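Local coordinates for protein histidinol-phosphate aminotransferase (Clostridium acetobutylicum, PDB 3FTB) that probably transfers amino groups with the help of pyridoxal 5'-phosphate, as expected of a histidinol-phosphate aminotransferase, at residues I104-A109 with S125-N130. Sequence-based numbering, arbitrary orientation.
Sequences IVPSYA and SYLDEN
Val105 O takes two donors from residues 126 and 127, at and just past the end of strand 121-126. Leu127 N gives it a hydrogen bond, 3.0 Å from Leu127 N to Val105 O, and the CA-H of Tyr126 adds a contact of 3.1 Å between Tyr126 CA and Val105 O. Ser125 O is met in the same way. Val105 N donates a hydrogen bond of 2.8 Å to Ser125 O, and Ile104 CA approaches it as a second, weaker CA-H donor. Val105 thus spends both its N-H and its C=O on one neighbour, the regular pattern of parallel strands.

On one face of the sheet, Val105 CG1 makes a CH-pi contact, 3.9 Å from the centroid of the Tyr126 ring. With chi1 at 81°, Val105 CG1 lies between the backbone N and the carbonyl carbon, which carries it over the Tyr126 ring, 15° off the ring normal. The two side chains run side by side. On the other face, Ile104 CD1 packs on Ser125 CB at 3.8 Å. Ser125 OG is hydrogen-bonded to Asp137 OD2.

Past the end of strand 121-126, Leu127 turns toward residues 104-106. Leu127 CD2 meets Ile104 CG2 at 3.8 Å, the two side chains crossing at about a right angle, while Leu127 CD1 touches CD of Pro106, which follows a cis peptide bond.

Ile330 lies against Val105 and Tyr126, and helix 135-141 touches Ile104 and Ser125 through Ile138. The pair closes a beta-alpha-beta unit, with helix 110-117 linking strand 100-105 to edge strand 121-126 of the large mixed sheet.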
ATOM      1  N   ILE A 104      -8.215  22.890  11.034  1.00 31.99           N
ATOM      2  CA  ILE A 104      -8.511  24.164  10.413  1.00 28.53           C
ATOM      3  C   ILE A 104      -9.398  23.866   9.220  1.00 27.65           C
ATOM      4  O   ILE A 104      -9.085  22.996   8.402  1.00 23.71           O
ATOM      5  CB  ILE A 104      -7.241  24.905   9.954  1.00 30.48           C
ATOM      6  CG1 ILE A 104      -6.603  25.637  11.134  1.00 32.90           C
ATOM      7  CG2 ILE A 104      -7.590  25.927   8.871  1.00 30.84           C
ATOM      8  CD1 ILE A 104      -6.503  24.813  12.391  1.00 35.14           C
ATOM      9  N   VAL A 105     -10.499  24.599   9.118  1.00 29.99           N
ATOM     10  CA  VAL A 105     -11.559  24.243   8.194  1.00 28.62           C
ATOM     11  C   VAL A 105     -12.219  25.543   7.689  1.00 40.90           C
ATOM     12  O   VAL A 105     -12.246  26.536   8.418  1.00 49.82           O
ATOM     13  CB  VAL A 105     -12.554  23.309   8.923  1.00 25.02           C
ATOM     14  CG1 VAL A 105     -13.528  24.123   9.775  1.00 16.49           C
ATOM     15  CG2 VAL A 105     -13.274  22.403   7.941  1.00 29.66           C
ATOM     16  N   PRO A 106     -12.719  25.561   6.431  1.00 34.65           N
ATOM     17  CA  PRO A 106     -12.776  24.470   5.443  1.00 40.18           C
ATOM     18  C   PRO A 106     -11.426  23.771   5.258  1.00 36.44           C
ATOM     19  O   PRO A 106     -10.376  24.408   5.457  1.00 36.48           O
ATOM     20  CB  PRO A 106     -13.163  25.192   4.144  1.00 33.96           C
ATOM     21  CG  PRO A 106     -13.790  26.446   4.572  1.00 29.70           C
ATOM     22  CD  PRO A 106     -13.163  26.843   5.855  1.00 28.44           C
ATOM     23  N   SER A 107     -11.449  22.485   4.911  1.00 18.45           N
ATOM     24  CA  SER A 107     -10.228  21.768   4.556  1.00 19.52           C
ATOM     25  C   SER A 107     -10.529  20.420   3.896  1.00 23.85           C
ATOM     26  O   SER A 107     -11.671  19.984   3.842  1.00 25.63           O
ATOM     27  CB  SER A 107      -9.356  21.547   5.792  1.00 34.06           C
ATOM     28  OG  SER A 107     -10.026  20.697   6.711  1.00 30.58           O
ATOM     29  N   TYR A 108      -9.489  19.771   3.393  1.00 25.86           N
ATOM     30  CA  TYR A 108      -9.605  18.454   2.773  1.00 24.37           C
ATOM     31  C   TYR A 108     -10.350  17.476   3.683  1.00 32.16           C
ATOM     32  O   TYR A 108      -9.939  17.234   4.828  1.00 31.47           O
ATOM     33  CB  TYR A 108      -8.202  17.959   2.462  1.00 21.64           C
ATOM     34  CG  TYR A 108      -8.095  16.677   1.683  1.00 23.24           C
ATOM     35  CD1 TYR A 108      -8.769  16.508   0.491  1.00 27.01           C
ATOM     36  CD2 TYR A 108      -7.270  15.641   2.128  1.00 32.75           C
ATOM     37  CE1 TYR A 108      -8.658  15.325  -0.231  1.00 40.33           C
ATOM     38  CE2 TYR A 108      -7.140  14.460   1.405  1.00 33.83           C
ATOM     39  CZ  TYR A 108      -7.837  14.307   0.227  1.00 44.79           C
ATOM     40  OH  TYR A 108      -7.711  13.132  -0.487  1.00 51.37           O
ATOM     41  N   ALA A 109     -11.447  16.927   3.162  1.00 32.41           N
ATOM     42  CA  ALA A 109     -12.345  16.042   3.908  1.00 29.36           C
ATOM     43  C   ALA A 109     -11.633  14.979   4.741  1.00 34.13           C
ATOM     44  O   ALA A 109     -12.067  14.676   5.848  1.00 33.08           O
ATOM     45  CB  ALA A 109     -13.327  15.378   2.964  1.00 31.32           C
ATOM     46  N   SER A 125     -11.107  25.084  13.870  1.00 21.91           N
ATOM     47  CA  SER A 125     -10.761  26.492  13.727  1.00 21.41           C
ATOM     48  C   SER A 125     -11.116  26.938  12.308  1.00 26.00           C
ATOM     49  O   SER A 125     -10.628  26.367  11.315  1.00 19.42           O
ATOM     50  CB  SER A 125      -9.280  26.754  14.024  1.00 20.69           C
ATOM     51  OG  SER A 125      -8.982  28.141  13.921  1.00 25.76           O
ATOM     52  N   TYR A 126     -11.979  27.944  12.214  1.00 29.22           N
ATOM     53  CA  TYR A 126     -12.519  28.359  10.923  1.00 36.25           C
ATOM     54  C   TYR A 126     -11.722  29.482  10.269  1.00 38.74           C
ATOM     55  O   TYR A 126     -11.379  30.474  10.918  1.00 42.45           O
ATOM     56  CB  TYR A 126     -13.971  28.802  11.088  1.00 39.07           C
ATOM     57  CG  TYR A 126     -14.947  27.669  11.343  1.00 46.28           C
ATOM     58  CD1 TYR A 126     -15.068  27.102  12.602  1.00 46.54           C
ATOM     59  CD2 TYR A 126     -15.749  27.173  10.322  1.00 48.31           C
ATOM     60  CE1 TYR A 126     -15.955  26.071  12.842  1.00 51.47           C
ATOM     61  CE2 TYR A 126     -16.643  26.145  10.550  1.00 55.24           C
ATOM     62  CZ  TYR A 126     -16.744  25.595  11.813  1.00 59.72           C
ATOM     63  OH  TYR A 126     -17.635  24.565  12.042  1.00 65.52           O
ATOM     64  N   LEU A 127     -11.425  29.325   8.983  1.00 28.71           N
ATOM     65  CA  LEU A 127     -10.957  30.453   8.190  1.00 28.75           C
ATOM     66  C   LEU A 127     -12.015  31.540   8.238  1.00 41.28           C
ATOM     67  O   LEU A 127     -13.221  31.250   8.262  1.00 40.78           O
ATOM     68  CB  LEU A 127     -10.734  30.045   6.736  1.00 24.52           C
ATOM     69  CG  LEU A 127      -9.828  28.861   6.410  1.00 21.75           C
ATOM     70  CD1 LEU A 127      -9.858  28.634   4.910  1.00 23.37           C
ATOM     71  CD2 LEU A 127      -8.417  29.110   6.903  1.00 26.86           C
ATOM     72  N   ASP A 128     -11.575  32.793   8.231  1.00 42.26           N
ATOM     73  CA  ASP A 128     -12.508  33.906   8.286  1.00 43.75           C
ATOM     74  C   ASP A 128     -13.245  34.077   6.952  1.00 54.27           C
ATOM     75  O   ASP A 128     -13.212  33.178   6.102  1.00 55.93           O
ATOM     76  CB  ASP A 128     -11.793  35.188   8.708  1.00 35.94           C
ATOM     77  CG  ASP A 128     -10.960  35.802   7.585  1.00 42.40           C
ATOM     78  OD1 ASP A 128     -10.924  35.243   6.469  1.00 38.12           O
ATOM     79  OD2 ASP A 128     -10.341  36.861   7.821  1.00 42.64           O
ATOM     80  N   GLU A 129     -13.904  35.223   6.771  1.00 54.52           N
ATOM     81  CA  GLU A 129     -14.678  35.486   5.554  1.00 40.83           C
ATOM     82  C   GLU A 129     -13.798  35.568   4.304  1.00 31.33           C
ATOM     83  O   GLU A 129     -14.256  35.314   3.190  1.00 36.82           O
ATOM     84  CB  GLU A 129     -15.544  36.749   5.706  1.00 45.82           C
ATOM     85  CG  GLU A 129     -14.830  37.950   6.355  1.00 64.89           C
ATOM     86  CD  GLU A 129     -15.598  39.271   6.207  1.00 81.56           C
ATOM     87  OE1 GLU A 129     -16.742  39.258   5.698  1.00 89.58           O
ATOM     88  OE2 GLU A 129     -15.056  40.327   6.602  1.00 86.09           O
ATOM     89  N   ASN A 130     -12.527  35.901   4.493  1.00 30.81           N
ATOM     90  CA  ASN A 130     -11.609  36.071   3.373  1.00 33.46           C
ATOM     91  C   ASN A 130     -10.798  34.811   3.067  1.00 41.18           C
ATOM     92  O   ASN A 130      -9.897  34.831   2.225  1.00 45.47           O
ATOM     93  CB  ASN A 130     -10.689  37.267   3.631  1.00 40.28           C
ATOM     94  CG  ASN A 130     -11.463  38.579   3.789  1.00 41.13           C
ATOM     95  OD1 ASN A 130     -12.424  38.843   3.065  1.00 37.95           O
ATOM     96  ND2 ASN A 130     -11.038  39.406   4.738  1.00 46.04           N
TER